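Local coordinates for protein endonuclease II (Enterobacteria phage t4, PDB 2WSH) that nicks and cleaves cytosine-containing double-stranded host DNA at specific sequences, so that host nucleotides can be scavenged for phage DNA synthesis, at residues L23-D26 with S30-Q33; I43-I46 with E51-Y54. The protein carries 1 engineered substitution. All blocks are in the same frame, centred on the assembly; numbering follows the deposited sequence.

Interaction 1 of 2, residues L23-D26 with S30-Q33; sequences LELD and SIKQ
Leu25 and Ile31 form a single backbone bridge, flanked by the backbone hydrogen bonds Lys32 N to Glu24 O and Asp26 N to Ser30 O, the latter 2.8 Å long. The Asp26 side chain adds a third bond across the loop. Its CG sits between the backbone N and the carbonyl carbon (chi1 64°), which brings the carboxylate to the Ser30 N-H. There Asp26 OD1 takes the hydrogen of Ser30 N in a nearly straight bond of 2.7 Å, and the N-H arrives from above the carboxylate plane. A weak bond from Asn28 N also reaches OD1.

The two segments are the arms of an irregular loop between strands 18-23 and 42-48. A water carries the pairing one step further, donating to Lys32 O and accepting from Glu24 N.

The leucines pack on Ile31. Leu25 CD2 reaches Ile31 CG1 at 3.9 Å, and Leu23 CD2 meets Ile31 CG2 at 4.2 Å. Helix 82-92 packs here through Ile87 and Leu91. The extended Lys32 chain runs past Asp26, with CG 4.0 Å from Asp26 CB. On helix 61-73, Asn73 OD1 accepts the Ile31 N-H and Arg69 NE donates to Ile31 O.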
loop_
_atom_site.group_PDB
_atom_site.type_symbol
_atom_site.label_atom_id
_atom_site.label_comp_id
_atom_site.label_asym_id
_atom_site.label_seq_id
_atom_site.Cartn_x
_atom_site.Cartn_y
_atom_site.Cartn_z
ATOM N N LEU A 23 -13.053 8.922 -32.322
ATOM C CA LEU A 23 -13.450 10.219 -32.857
ATOM C C LEU A 23 -13.701 10.106 -34.356
ATOM O O LEU A 23 -12.996 9.380 -35.053
ATOM C CB LEU A 23 -12.383 11.278 -32.577
ATOM C CG LEU A 23 -12.101 11.595 -31.110
ATOM C CD1 LEU A 23 -11.133 12.757 -31.003
ATOM C CD2 LEU A 23 -13.392 11.908 -30.373
ATOM N N GLU A 24 -14.703 10.823 -34.849
ATOM C CA GLU A 24 -15.050 10.758 -36.262
ATOM C C GLU A 24 -15.654 12.061 -36.781
ATOM O O GLU A 24 -16.489 12.679 -36.122
ATOM C CB GLU A 24 -15.992 9.580 -36.524
ATOM C CG GLU A 24 -17.072 9.400 -35.469
ATOM C CD GLU A 24 -17.590 7.975 -35.409
ATOM O OE1 GLU A 24 -16.960 7.087 -36.022
ATOM O OE2 GLU A 24 -18.625 7.743 -34.746
ATOM N N LEU A 25 -15.207 12.473 -37.963
ATOM C CA LEU A 25 -15.707 13.680 -38.607
ATOM C C LEU A 25 -17.025 13.394 -39.318
ATOM O O LEU A 25 -17.217 12.307 -39.860
ATOM C CB LEU A 25 -14.685 14.204 -39.616
ATOM C CG LEU A 25 -13.335 14.682 -39.080
ATOM C CD1 LEU A 25 -12.380 14.966 -40.229
ATOM C CD2 LEU A 25 -13.502 15.913 -38.202
ATOM N N ASP A 26 -17.934 14.367 -39.312
ATOM C CA ASP A 26 -19.186 14.231 -40.052
ATOM C C ASP A 26 -19.044 14.798 -41.464
ATOM O O ASP A 26 -17.949 15.183 -41.880
ATOM C CB ASP A 26 -20.361 14.877 -39.303
ATOM C CG ASP A 26 -20.214 16.383 -39.156
ATOM O OD1 ASP A 26 -19.461 16.995 -39.940
ATOM O OD2 ASP A 26 -20.859 16.957 -38.252
ATOM N N SER A 30 -17.243 18.068 -38.897
ATOM C CA SER A 30 -17.330 18.310 -37.462
ATOM C C SER A 30 -17.224 17.005 -36.681
ATOM O O SER A 30 -17.852 16.009 -37.040
ATOM C CB SER A 30 -18.641 19.015 -37.117
ATOM O OG SER A 30 -18.760 19.200 -35.717
ATOM N N ILE A 31 -16.425 17.012 -35.619
ATOM C CA ILE A 31 -16.331 15.855 -34.734
ATOM C C ILE A 31 -17.674 15.595 -34.061
ATOM O O ILE A 31 -18.113 16.371 -33.209
ATOM C CB ILE A 31 -15.248 16.046 -33.650
ATOM C CG1 ILE A 31 -13.860 16.119 -34.284
ATOM C CG2 ILE A 31 -15.301 14.915 -32.638
ATOM C CD1 ILE A 31 -12.756 16.468 -33.307
ATOM N N LYS A 32 -18.324 14.501 -34.448
ATOM C CA LYS A 32 -19.637 14.162 -33.907
ATOM C C LYS A 32 -19.601 14.114 -32.386
ATOM O O LYS A 32 -18.541 13.919 -31.790
ATOM C CB LYS A 32 -20.120 12.817 -34.456
ATOM C CG LYS A 32 -20.147 12.726 -35.975
ATOM C CD LYS A 32 -20.705 11.386 -36.426
ATOM C CE LYS A 32 -20.411 11.121 -37.893
ATOM N NZ LYS A 32 -20.795 9.733 -38.281
ATOM N N GLN A 33 -20.761 14.299 -31.762
ATOM C CA GLN A 33 -20.865 14.247 -30.308
ATOM C C GLN A 33 -20.562 12.852 -29.778
ATOM O O GLN A 33 -20.622 11.866 -30.513
ATOM C CB GLN A 33 -22.254 14.689 -29.845
ATOM C CG GLN A 33 -22.488 16.184 -29.933
ATOM C CD GLN A 33 -23.941 16.557 -29.722
ATOM O OE1 GLN A 33 -24.496 16.358 -28.641
ATOM N NE2 GLN A 33 -24.566 17.106 -30.758
HETATM O O HOH W 1 -16.680 11.717 -32.594
#

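Interaction 2 of 2, residues I43-I46 with E51-Y54; sequences IYAI and ELVY. With PO4 (phosphate ion), chain E.
Tyr54 lies beside Ile46 and reaches past it to Tyr44 and a phosphate ion. Its CB packs 4.1 Å from Ile46 CB. CG is anti to the backbone N (chi1 -176°), and this turns the ring so that it crosses the Ile46 side chain at a slant. Tyr54 CD2 then meets Ile46 CD1 at 3.9 Å. One atom further out, Tyr54 CE2 lies 3.5 Å from Tyr44 OH, which comes to the ring edge. CZ leads to the tip, where Tyr54 OH gives a very short hydrogen bond of 2.5 Å to phosphate O1, near the ring plane.

Tyr44 ends at the same ion. Its OH donates to phosphate O4, also very short at 2.5 Å and at the ring edge. The Tyr44 and Tyr54 rings are oblique, with planes at 54°. Arg64 and Lys83 also bind the phosphate, and Tyr68 OH is bonded to Tyr44 OH.

The backbones belong to the hairpin of strands 42-48 and 51-58 in the GIY-YIG domain. Tyr44 ends the segment matching GIY, and Tyr54 opens the YIG. The hairpin carries a classic beta bulge: Val53 and Tyr54 both face Ile46. Ile46 N donates to Tyr54 O, while Val53 N donates to Ile46 O at 2.9 Å. The phosphate probably comes from the crystallisation liquor. In this nuclease its site is consistent with a place for a DNA phosphate.

Beside the bulge, Val53 CG2 touches Ile46 CG2 at 3.7 Å. Ala45 CB meets Leu52 CD1, and Phe132 of helix 121-132 packs on Leu52.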
loop_
_atom_site.group_PDB
_atom_site.type_symbol
_atom_site.label_atom_id
_atom_site.label_comp_id
_atom_site.label_asym_id
_atom_site.label_seq_id
_atom_site.Cartn_x
_atom_site.Cartn_y
_atom_site.Cartn_z
ATOM N N ILE A 43 -5.348 6.138 -16.684
ATOM C CA ILE A 43 -4.361 6.392 -17.716
ATOM C C ILE A 43 -5.102 6.234 -19.028
ATOM O O ILE A 43 -5.819 5.254 -19.225
ATOM C CB ILE A 43 -3.216 5.372 -17.667
ATOM C CG1 ILE A 43 -2.384 5.568 -16.400
ATOM C CG2 ILE A 43 -2.346 5.473 -18.919
ATOM C CD1 ILE A 43 -1.764 6.948 -16.283
ATOM N N TYR A 44 -4.971 7.208 -19.918
ATOM C CA TYR A 44 -5.592 7.059 -21.222
ATOM C C TYR A 44 -4.559 6.997 -22.331
ATOM O O TYR A 44 -3.443 7.488 -22.188
ATOM C CB TYR A 44 -6.664 8.125 -21.477
ATOM C CG TYR A 44 -6.175 9.536 -21.727
ATOM C CD1 TYR A 44 -5.962 9.994 -23.021
ATOM C CD2 TYR A 44 -5.972 10.420 -20.676
ATOM C CE1 TYR A 44 -5.545 11.288 -23.263
ATOM C CE2 TYR A 44 -5.547 11.719 -20.909
ATOM C CZ TYR A 44 -5.339 12.144 -22.206
ATOM O OH TYR A 44 -4.924 13.427 -22.455
ATOM N N ALA A 45 -4.934 6.354 -23.426
ATOM C CA ALA A 45 -4.032 6.181 -24.544
ATOM C C ALA A 45 -4.722 6.670 -25.802
ATOM O O ALA A 45 -5.888 6.363 -26.043
ATOM C CB ALA A 45 -3.635 4.719 -24.684
ATOM N N ILE A 46 -4.005 7.456 -26.592
ATOM C CA ILE A 46 -4.508 7.863 -27.888
ATOM C C ILE A 46 -3.844 6.998 -28.939
ATOM O O ILE A 46 -2.621 6.839 -28.932
ATOM C CB ILE A 46 -4.210 9.345 -28.170
ATOM C CG1 ILE A 46 -4.770 10.215 -27.047
ATOM C CG2 ILE A 46 -4.790 9.760 -29.520
ATOM C CD1 ILE A 46 -4.652 11.702 -27.313
ATOM N N GLU A 51 -2.015 2.644 -33.633
ATOM C CA GLU A 51 -0.661 2.841 -33.130
ATOM C C GLU A 51 -0.643 3.888 -32.023
ATOM O O GLU A 51 -1.192 4.979 -32.174
ATOM C CB GLU A 51 0.298 3.198 -34.266
ATOM C CG GLU A 51 0.367 2.119 -35.342
ATOM C CD GLU A 51 1.378 2.422 -36.433
ATOM O OE1 GLU A 51 2.443 2.996 -36.123
ATOM O OE2 GLU A 51 1.106 2.075 -37.602
ATOM N N LEU A 52 -0.028 3.533 -30.900
ATOM C CA LEU A 52 0.027 4.401 -29.733
ATOM C C LEU A 52 0.790 5.686 -30.043
ATOM O O LEU A 52 1.941 5.636 -30.471
ATOM C CB LEU A 52 0.710 3.669 -28.577
ATOM C CG LEU A 52 0.839 4.409 -27.245
ATOM C CD1 LEU A 52 -0.533 4.629 -26.639
ATOM C CD2 LEU A 52 1.728 3.630 -26.286
ATOM N N VAL A 53 0.153 6.832 -29.820
ATOM C CA VAL A 53 0.832 8.108 -30.018
ATOM C C VAL A 53 0.976 8.917 -28.732
ATOM O O VAL A 53 1.806 9.819 -28.654
ATOM C CB VAL A 53 0.151 8.972 -31.098
ATOM C CG1 VAL A 53 0.127 8.233 -32.424
ATOM C CG2 VAL A 53 -1.260 9.374 -30.667
ATOM N N TYR A 54 0.181 8.593 -27.719
ATOM C CA TYR A 54 0.173 9.411 -26.510
ATOM C C TYR A 54 -0.365 8.690 -25.281
ATOM O O TYR A 54 -1.364 7.978 -25.350
ATOM C CB TYR A 54 -0.650 10.680 -26.744
ATOM C CG TYR A 54 -0.649 11.645 -25.577
ATOM C CD1 TYR A 54 0.465 12.431 -25.306
ATOM C CD2 TYR A 54 -1.762 11.777 -24.753
ATOM C CE1 TYR A 54 0.471 13.321 -24.245
ATOM C CE2 TYR A 54 -1.767 12.664 -23.690
ATOM C CZ TYR A 54 -0.646 13.432 -23.441
ATOM O OH TYR A 54 -0.636 14.319 -22.389
HETATM P P PO4 E . -3.473 16.001 -20.583
HETATM O O1 PO4 E . -2.433 14.930 -20.807
HETATM O O2 PO4 E . -3.512 16.380 -19.120
HETATM O O3 PO4 E . -3.174 17.231 -21.411
HETATM O O4 PO4 E . -4.800 15.427 -21.007
#

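In the fold
The chain leaves strand 18-23 and at once enters interaction 1, which closes a short loop with three residues between its segments. It then runs to strand 42-48. Interaction 2 closes the next turn, where strand 51-58 comes back beside strand 42-48. The two contacts follow in series; neither nests in nor crosses the other. The centres of interactions 1 and 2 are about 19 Å apart, and their nearest atoms about 7 Å. Strand 97-111 links them, since it bonds to Leu23 at Val97 and to Ala45 at Tyr100. Interaction 1 lies farther from the chain centre, its own centre about 17 Å away, against helices 61-73 and 82-92. Interaction 2 lies nearer, in the sheet, and meets the phosphate.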